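Local coordinates for putative acetoin utilization protein, acetoin dehydrogenase (Thermus thermophilus, PDB 5AWE) that is of unknown function but joins a pair of CBS domains to an ACT domain, a make-up consistent with a small-molecule-sensing regulatory role, at residues D5-D10 with R116-I121; F32-V37 with L46-D51. All coordinates share one frame; numbering follows the deposited sequence.

Overall arrangement
Both contacts lie in the CBS pair. Interaction 1 ties the strand near the N-terminus, at the start of the first CBS sequence range, to strand 116-122 of the second, 106 residues on; interaction 2 is the short-range hairpin of the first range, and its two segments fall within the span that interaction 1 bridges. Their centres are about 15 Å apart and they meet directly. Ile120 CD1 packs on Arg34 CG at 3.7 Å, Thr8 CG2 meets Phe32 CZ at 4.1 Å, and Leu117 CD2 meets Pro36 CG at 4.1 Å. Leu117 and Ile120 of strand 116-122 thus pack on Pro36 and Arg34 of strand 34-39, joining the two CBS ranges.

Interaction 1: residues D5-D10 with R116-I121; sequences DWMTKD and RLVGII
Trp6 reaches segment 116-121 through its CB, which lies 4.2 Å from Ile121 CD1, while the indole leads off to pack on Ala129 and Glu132. At selenomethionine Met7, CG sits between the backbone N and the carbonyl carbon (chi1 74°) and the chain beyond runs extended, carrying SE and CE along to Val118. The two side chains cross at about a right angle, with Met7 CE 3.8 Å from Val118 CG2. Thr8 makes the reciprocal antiparallel pair: its N donates to Ile120 O at 2.7 Å and Ile120 N returns a bond to Thr8 O at 2.8 Å. A water accepts from Thr8 OG1 and donates to Ile120 O, giving that carbonyl a second donor. Lys9 CA and Gly119 CA face each other at 4.2 Å in a non-hydrogen-bonded pair. Asp10 N closes the pairing with a weak bond to Val118 O at 3.4 Å. Segment 5-10 thus adds an edge strand to the mixed sheet: strand 116-122 pairs on its other edge with strand 108-113, where Val118 and Gly119 form a classic beta bulge opposite Val111, and helix 123-133 packs on Trp6 and Ile121.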
ATOM      1  N   ASP A   5      25.379 -30.837  12.608  1.00 29.49           N
ATOM      2  CA  ASP A   5      26.046 -31.166  11.355  1.00 29.91           C
ATOM      3  C   ASP A   5      25.324 -30.600  10.154  1.00 30.80           C
ATOM      4  O   ASP A   5      25.841 -30.650   9.033  1.00 30.88           O
ATOM      5  CB  ASP A   5      26.166 -32.682  11.182  1.00 30.24           C
ATOM      6  CG  ASP A   5      26.794 -33.351  12.376  1.00 33.84           C
ATOM      7  OD1 ASP A   5      27.748 -32.776  12.945  1.00 38.51           O
ATOM      8  OD2 ASP A   5      26.324 -34.446  12.749  1.00 34.51           O
ATOM      9  N   TRP A   6      24.123 -30.072  10.372  1.00 29.85           N
ATOM     10  CA  TRP A   6      23.322 -29.621   9.249  1.00 30.03           C
ATOM     11  C   TRP A   6      22.796 -28.200   9.395  1.00 30.97           C
ATOM     12  O   TRP A   6      22.315 -27.609   8.419  1.00 31.04           O
ATOM     13  CB  TRP A   6      22.179 -30.607   9.019  1.00 28.66           C
ATOM     14  CG  TRP A   6      22.695 -32.002   8.825  1.00 31.68           C
ATOM     15  CD1 TRP A   6      22.906 -32.946   9.795  1.00 30.24           C
ATOM     16  CD2 TRP A   6      23.142 -32.581   7.600  1.00 28.24           C
ATOM     17  NE1 TRP A   6      23.462 -34.072   9.247  1.00 32.77           N
ATOM     18  CE2 TRP A   6      23.617 -33.877   7.900  1.00 28.63           C
ATOM     19  CE3 TRP A   6      23.187 -32.132   6.274  1.00 26.75           C
ATOM     20  CZ2 TRP A   6      24.131 -34.730   6.924  1.00 26.79           C
ATOM     21  CZ3 TRP A   6      23.700 -32.981   5.301  1.00 30.44           C
ATOM     22  CH2 TRP A   6      24.165 -34.266   5.634  1.00 33.21           C
HETATM   23  N   MSE A   7      22.903 -27.644  10.599  1.00 30.97           N
HETATM   24  CA  MSE A   7      22.428 -26.284  10.845  1.00 32.81           C
HETATM   25  C   MSE A   7      23.273 -25.239  10.127  1.00 33.50           C
HETATM   26  O   MSE A   7      24.438 -25.475   9.813  1.00 33.90           O
HETATM   27  CB  MSE A   7      22.428 -25.979  12.341  1.00 32.80           C
HETATM   28  CG  MSE A   7      23.801 -25.745  12.936  1.00 30.47           C
HETATM   29 SE   MSE A   7      23.718 -25.577  14.729  1.00 46.29          SE
HETATM   30  CE  MSE A   7      25.341 -24.880  15.030  1.00 41.27           C
ATOM     31  N   THR A   8      22.672 -24.085   9.863  1.00 35.19           N
ATOM     32  CA  THR A   8      23.424 -22.902   9.455  1.00 36.23           C
ATOM     33  C   THR A   8      23.854 -22.137  10.704  1.00 36.79           C
ATOM     34  O   THR A   8      23.023 -21.785  11.541  1.00 36.34           O
ATOM     35  CB  THR A   8      22.567 -21.972   8.583  1.00 38.24           C
ATOM     36  OG1 THR A   8      22.209 -22.646   7.372  1.00 39.19           O
ATOM     37  CG2 THR A   8      23.330 -20.706   8.248  1.00 41.82           C
ATOM     38  N   LYS A   9      25.150 -21.884  10.830  1.00 38.19           N
ATOM     39  CA  LYS A   9      25.671 -21.238  12.028  1.00 41.59           C
ATOM     40  C   LYS A   9      25.541 -19.717  11.960  1.00 42.22           C
ATOM     41  O   LYS A   9      25.454 -19.135  10.872  1.00 42.37           O
ATOM     42  CB  LYS A   9      27.139 -21.623  12.245  1.00 46.00           C
ATOM     43  CG  LYS A   9      27.360 -23.083  12.613  1.00 51.05           C
ATOM     44  CD  LYS A   9      28.846 -23.398  12.795  1.00 59.74           C
ATOM     45  CE  LYS A   9      29.447 -22.656  13.993  1.00 65.01           C
ATOM     46  NZ  LYS A   9      29.065 -23.248  15.314  1.00 63.93           N
ATOM     47  N   ASP A  10      25.516 -19.086  13.132  1.00 42.50           N
ATOM     48  CA  ASP A  10      25.513 -17.625  13.237  1.00 43.33           C
ATOM     49  C   ASP A  10      24.434 -16.960  12.376  1.00 42.37           C
ATOM     50  O   ASP A  10      24.744 -16.195  11.460  1.00 43.19           O
ATOM     51  CB  ASP A  10      26.891 -17.072  12.851  1.00 46.71           C
ATOM     52  CG  ASP A  10      28.005 -17.618  13.737  1.00 53.64           C
ATOM     53  OD1 ASP A  10      27.754 -17.858  14.939  1.00 56.24           O
ATOM     54  OD2 ASP A  10      29.133 -17.807  13.232  1.00 56.84           O
ATOM     55  N   ARG A 116      21.786 -20.598  25.118  1.00 49.44           N
ATOM     56  CA  ARG A 116      22.474 -19.883  24.043  1.00 47.78           C
ATOM     57  C   ARG A 116      22.007 -20.271  22.632  1.00 47.25           C
ATOM     58  O   ARG A 116      21.557 -21.396  22.406  1.00 47.49           O
ATOM     59  CB  ARG A 116      23.979 -20.107  24.152  1.00 45.82           C
ATOM     60  CG  ARG A 116      24.785 -19.217  23.236  1.00 51.68           C
ATOM     61  CD  ARG A 116      26.155 -19.808  22.992  1.00 61.56           C
ATOM     62  NE  ARG A 116      27.232 -18.892  23.366  1.00 63.64           N
ATOM     63  CZ  ARG A 116      27.602 -17.839  22.647  1.00 63.37           C
ATOM     64  NH1 ARG A 116      26.971 -17.563  21.515  1.00 64.82           N
ATOM     65  NH2 ARG A 116      28.615 -17.080  23.047  1.00 61.95           N
ATOM     66  N   LEU A 117      22.130 -19.339  21.687  1.00 45.41           N
ATOM     67  CA  LEU A 117      21.740 -19.575  20.296  1.00 42.90           C
ATOM     68  C   LEU A 117      22.980 -19.788  19.434  1.00 41.83           C
ATOM     69  O   LEU A 117      23.868 -18.933  19.398  1.00 41.67           O
ATOM     70  CB  LEU A 117      20.937 -18.379  19.761  1.00 42.64           C
ATOM     71  CG  LEU A 117      20.528 -18.352  18.279  1.00 44.12           C
ATOM     72  CD1 LEU A 117      19.536 -19.468  17.993  1.00 44.78           C
ATOM     73  CD2 LEU A 117      19.903 -17.007  17.933  1.00 41.93           C
ATOM     74  N   VAL A 118      23.036 -20.924  18.736  1.00 39.27           N
ATOM     75  CA  VAL A 118      24.216 -21.281  17.955  1.00 38.22           C
ATOM     76  C   VAL A 118      23.970 -21.385  16.451  1.00 38.01           C
ATOM     77  O   VAL A 118      24.910 -21.346  15.656  1.00 38.63           O
ATOM     78  CB  VAL A 118      24.817 -22.615  18.432  1.00 39.19           C
ATOM     79  CG1 VAL A 118      25.280 -22.486  19.879  1.00 38.48           C
ATOM     80  CG2 VAL A 118      23.786 -23.726  18.297  1.00 33.69           C
ATOM     81  N   GLY A 119      22.710 -21.517  16.055  1.00 37.18           N
ATOM     82  CA  GLY A 119      22.404 -21.551  14.638  1.00 35.60           C
ATOM     83  C   GLY A 119      20.940 -21.778  14.312  1.00 34.94           C
ATOM     84  O   GLY A 119      20.054 -21.634  15.160  1.00 34.05           O
ATOM     85  N   ILE A 120      20.683 -22.139  13.062  1.00 33.58           N
ATOM     86  CA  ILE A 120      19.321 -22.364  12.626  1.00 31.46           C
ATOM     87  C   ILE A 120      19.273 -23.527  11.631  1.00 30.20           C
ATOM     88  O   ILE A 120      20.119 -23.628  10.743  1.00 31.08           O
ATOM     89  CB  ILE A 120      18.762 -21.067  12.003  1.00 32.92           C
ATOM     90  CG1 ILE A 120      17.242 -21.137  11.922  1.00 34.09           C
ATOM     91  CG2 ILE A 120      19.378 -20.831  10.636  1.00 34.55           C
ATOM     92  CD1 ILE A 120      16.597 -19.806  12.176  1.00 36.33           C
ATOM     93  N   ILE A 121      18.301 -24.417  11.796  1.00 28.68           N
ATOM     94  CA  ILE A 121      18.163 -25.558  10.892  1.00 27.39           C
ATOM     95  C   ILE A 121      16.784 -25.569  10.232  1.00 28.54           C
ATOM     96  O   ILE A 121      15.752 -25.396  10.897  1.00 29.04           O
ATOM     97  CB  ILE A 121      18.401 -26.902  11.640  1.00 22.28           C
ATOM     98  CG1 ILE A 121      18.347 -28.073  10.649  1.00 25.75           C
ATOM     99  CG2 ILE A 121      17.363 -27.082  12.740  1.00 22.17           C
ATOM    100  CD1 ILE A 121      18.837 -29.409  11.224  1.00 14.18           C
TER
HETATM  101  O   HOH W   1      19.512 -22.903   7.895  1.00 44.73           O

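Interaction 2: residues F32-V37 with L46-D51; sequences FRRLPV and LVTDKD
This contact is the antiparallel beta hairpin of the first CBS range, strand 34-39 against strand 42-48, together with the start of helix 49-53. The short strand segments approach to 4.5 Å between axes at 162°. Leu35 and Val47 form the reciprocal hydrogen-bonded pair: Leu35 N donates to Val47 O at 2.6 Å, and Val47 N to Leu35 O at 3.1 Å. On the face that carries Leu35 and Val47, Leu35 CB presses on Val47 CG2 at 3.4 Å, and the Val37 and Val47 side chains cross at about a right angle, meeting through their CG2 methyls. Leu27 of helix 20-30 packs on Leu35 there, and Met81 on Val47. The other face carries Arg34, Pro36, Leu46 and Thr48. With CG of Leu46 anti to its N (chi1 -169°), CD2 lies over the neighbouring strand, 3.2 Å from Leu35 O and close to Pro36. Arg34 and Thr48 slant across each other, NH1 to CG2 4.1 Å. The pairing runs on into the helix, since Asp49 N donates to Arg33 O at 2.8 Å, while its carboxylate forms a salt bridge with Lys53. Thr48 is the N-cap and builds a capping box with Asp51. A valine in its place would probably leave Asp51 N without its capping acceptor and loosen the first turn. In the box, Asp51 N donates to Thr48 OG1 at 3.0 Å and 171°, and Thr48 N returns a weak bond to Asp51 OD1.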
ATOM      1  N   PHE A  32      17.504 -15.169   4.232  1.00 53.17           N
ATOM      2  CA  PHE A  32      16.792 -15.990   5.210  1.00 51.38           C
ATOM      3  C   PHE A  32      15.284 -15.757   5.136  1.00 49.57           C
ATOM      4  O   PHE A  32      14.810 -14.969   4.314  1.00 49.48           O
ATOM      5  CB  PHE A  32      17.305 -15.692   6.624  1.00 52.32           C
ATOM      6  CG  PHE A  32      18.676 -16.263   6.910  1.00 56.67           C
ATOM      7  CD1 PHE A  32      19.683 -16.222   5.947  1.00 53.82           C
ATOM      8  CD2 PHE A  32      18.957 -16.847   8.146  1.00 59.14           C
ATOM      9  CE1 PHE A  32      20.945 -16.755   6.209  1.00 57.40           C
ATOM     10  CE2 PHE A  32      20.220 -17.385   8.421  1.00 56.72           C
ATOM     11  CZ  PHE A  32      21.214 -17.339   7.451  1.00 58.05           C
ATOM     12  N   ARG A  33      14.533 -16.453   5.986  1.00 47.43           N
ATOM     13  CA  ARG A  33      13.076 -16.440   5.899  1.00 43.65           C
ATOM     14  C   ARG A  33      12.446 -16.442   7.288  1.00 40.70           C
ATOM     15  O   ARG A  33      11.267 -16.146   7.454  1.00 39.56           O
ATOM     16  CB  ARG A  33      12.599 -17.657   5.106  1.00 46.25           C
ATOM     17  CG  ARG A  33      11.294 -17.455   4.357  1.00 54.93           C
ATOM     18  CD  ARG A  33      11.246 -18.342   3.119  1.00 58.22           C
ATOM     19  NE  ARG A  33      12.441 -18.164   2.296  1.00 69.20           N
ATOM     20  CZ  ARG A  33      12.725 -18.882   1.212  1.00 75.35           C
ATOM     21  NH1 ARG A  33      11.900 -19.840   0.807  1.00 76.46           N
ATOM     22  NH2 ARG A  33      13.840 -18.642   0.530  1.00 76.44           N
ATOM     23  N   ARG A  34      13.235 -16.789   8.292  1.00 37.82           N
ATOM     24  CA  ARG A  34      12.786 -16.626   9.658  1.00 35.24           C
ATOM     25  C   ARG A  34      13.851 -15.910  10.477  1.00 33.25           C
ATOM     26  O   ARG A  34      15.034 -15.945  10.151  1.00 32.41           O
ATOM     27  CB  ARG A  34      12.449 -17.987  10.271  1.00 35.55           C
ATOM     28  CG  ARG A  34      13.575 -18.974  10.228  1.00 39.58           C
ATOM     29  CD  ARG A  34      13.048 -20.383  10.066  1.00 46.97           C
ATOM     30  NE  ARG A  34      12.573 -20.653   8.710  1.00 45.69           N
ATOM     31  CZ  ARG A  34      11.333 -21.033   8.419  1.00 47.34           C
ATOM     32  NH1 ARG A  34      10.435 -21.183   9.388  1.00 44.30           N
ATOM     33  NH2 ARG A  34      10.995 -21.283   7.162  1.00 46.08           N
ATOM     34  N   LEU A  35      13.416 -15.247  11.536  1.00 31.80           N
ATOM     35  CA  LEU A  35      14.286 -14.343  12.263  1.00 30.45           C
ATOM     36  C   LEU A  35      14.087 -14.514  13.764  1.00 28.26           C
ATOM     37  O   LEU A  35      13.100 -14.038  14.327  1.00 28.61           O
ATOM     38  CB  LEU A  35      13.968 -12.902  11.855  1.00 35.05           C
ATOM     39  CG  LEU A  35      15.093 -11.961  11.418  1.00 41.71           C
ATOM     40  CD1 LEU A  35      16.230 -12.734  10.768  1.00 45.89           C
ATOM     41  CD2 LEU A  35      14.515 -10.939  10.447  1.00 42.61           C
ATOM     42  N   PRO A  36      15.011 -15.220  14.430  1.00 26.29           N
ATOM     43  CA  PRO A  36      14.840 -15.391  15.875  1.00 26.13           C
ATOM     44  C   PRO A  36      14.967 -14.012  16.507  1.00 25.73           C
ATOM     45  O   PRO A  36      15.651 -13.155  15.956  1.00 24.89           O
ATOM     46  CB  PRO A  36      15.984 -16.328  16.269  1.00 25.39           C
ATOM     47  CG  PRO A  36      17.003 -16.164  15.182  1.00 26.24           C
ATOM     48  CD  PRO A  36      16.242 -15.851  13.928  1.00 25.74           C
ATOM     49  N   VAL A  37      14.294 -13.790  17.631  1.00 25.11           N
ATOM     50  CA  VAL A  37      14.310 -12.481  18.272  1.00 25.70           C
ATOM     51  C   VAL A  37      15.017 -12.515  19.628  1.00 26.67           C
ATOM     52  O   VAL A  37      14.543 -13.156  20.566  1.00 25.99           O
ATOM     53  CB  VAL A  37      12.876 -11.948  18.470  1.00 24.62           C
ATOM     54  CG1 VAL A  37      12.921 -10.529  19.046  1.00 27.98           C
ATOM     55  CG2 VAL A  37      12.132 -11.947  17.138  1.00 25.33           C
ATOM     56  N   LEU A  46      10.059 -15.442  17.814  1.00 24.68           N
ATOM     57  CA  LEU A  46      10.452 -15.839  16.470  1.00 24.67           C
ATOM     58  C   LEU A  46       9.497 -15.257  15.439  1.00 25.71           C
ATOM     59  O   LEU A  46       8.279 -15.224  15.651  1.00 24.58           O
ATOM     60  CB  LEU A  46      10.476 -17.366  16.360  1.00 28.39           C
ATOM     61  CG  LEU A  46      11.102 -17.995  15.110  1.00 29.67           C
ATOM     62  CD1 LEU A  46      10.061 -18.143  14.032  1.00 32.82           C
ATOM     63  CD2 LEU A  46      12.263 -17.140  14.630  1.00 27.11           C
ATOM     64  N   VAL A  47      10.060 -14.792  14.325  1.00 26.07           N
ATOM     65  CA  VAL A  47       9.273 -14.204  13.251  1.00 26.98           C
ATOM     66  C   VAL A  47       9.680 -14.772  11.898  1.00 27.02           C
ATOM     67  O   VAL A  47      10.873 -14.935  11.617  1.00 27.37           O
ATOM     68  CB  VAL A  47       9.437 -12.656  13.213  1.00 27.36           C
ATOM     69  CG1 VAL A  47       8.793 -12.024  14.432  1.00 27.29           C
ATOM     70  CG2 VAL A  47      10.899 -12.298  13.172  1.00 25.88           C
ATOM     71  N   THR A  48       8.689 -15.072  11.065  1.00 26.90           N
ATOM     72  CA  THR A  48       8.942 -15.425   9.673  1.00 28.40           C
ATOM     73  C   THR A  48       8.652 -14.253   8.731  1.00 30.21           C
ATOM     74  O   THR A  48       8.036 -13.256   9.120  1.00 29.59           O
ATOM     75  CB  THR A  48       8.070 -16.594   9.220  1.00 27.90           C
ATOM     76  OG1 THR A  48       6.704 -16.171   9.179  1.00 22.92           O
ATOM     77  CG2 THR A  48       8.215 -17.773  10.176  1.00 27.27           C
ATOM     78  N   ASP A  49       9.095 -14.389   7.486  1.00 31.42           N
ATOM     79  CA  ASP A  49       8.800 -13.413   6.449  1.00 32.59           C
ATOM     80  C   ASP A  49       7.286 -13.299   6.283  1.00 34.27           C
ATOM     81  O   ASP A  49       6.756 -12.198   6.111  1.00 35.30           O
ATOM     82  CB  ASP A  49       9.445 -13.846   5.129  1.00 36.06           C
ATOM     83  CG  ASP A  49       9.513 -12.717   4.107  1.00 39.81           C
ATOM     84  OD1 ASP A  49      10.322 -11.786   4.294  1.00 42.88           O
ATOM     85  OD2 ASP A  49       8.763 -12.763   3.111  1.00 44.56           O
ATOM     86  N   LYS A  50       6.590 -14.431   6.345  1.00 33.64           N
ATOM     87  CA  LYS A  50       5.130 -14.418   6.302  1.00 34.82           C
ATOM     88  C   LYS A  50       4.527 -13.579   7.429  1.00 34.87           C
ATOM     89  O   LYS A  50       3.777 -12.638   7.171  1.00 35.02           O
ATOM     90  CB  LYS A  50       4.579 -15.840   6.390  1.00 39.01           C
ATOM     91  CG  LYS A  50       4.250 -16.478   5.054  1.00 43.50           C
ATOM     92  CD  LYS A  50       3.158 -17.533   5.210  1.00 49.97           C
ATOM     93  CE  LYS A  50       1.835 -16.898   5.630  1.00 52.22           C
ATOM     94  NZ  LYS A  50       0.795 -17.913   5.963  1.00 56.36           N
ATOM     95  N   ASP A  51       4.848 -13.929   8.674  1.00 34.37           N
ATOM     96  CA  ASP A  51       4.420 -13.146   9.835  1.00 35.35           C
ATOM     97  C   ASP A  51       4.556 -11.636   9.581  1.00 34.55           C
ATOM     98  O   ASP A  51       3.628 -10.870   9.836  1.00 33.64           O
ATOM     99  CB  ASP A  51       5.256 -13.511  11.072  1.00 37.81           C
ATOM    100  CG  ASP A  51       4.961 -14.908  11.604  1.00 40.20           C
ATOM    101  OD1 ASP A  51       5.701 -15.353  12.509  1.00 40.41           O
ATOM    102  OD2 ASP A  51       3.999 -15.558  11.127  1.00 38.06           O
TER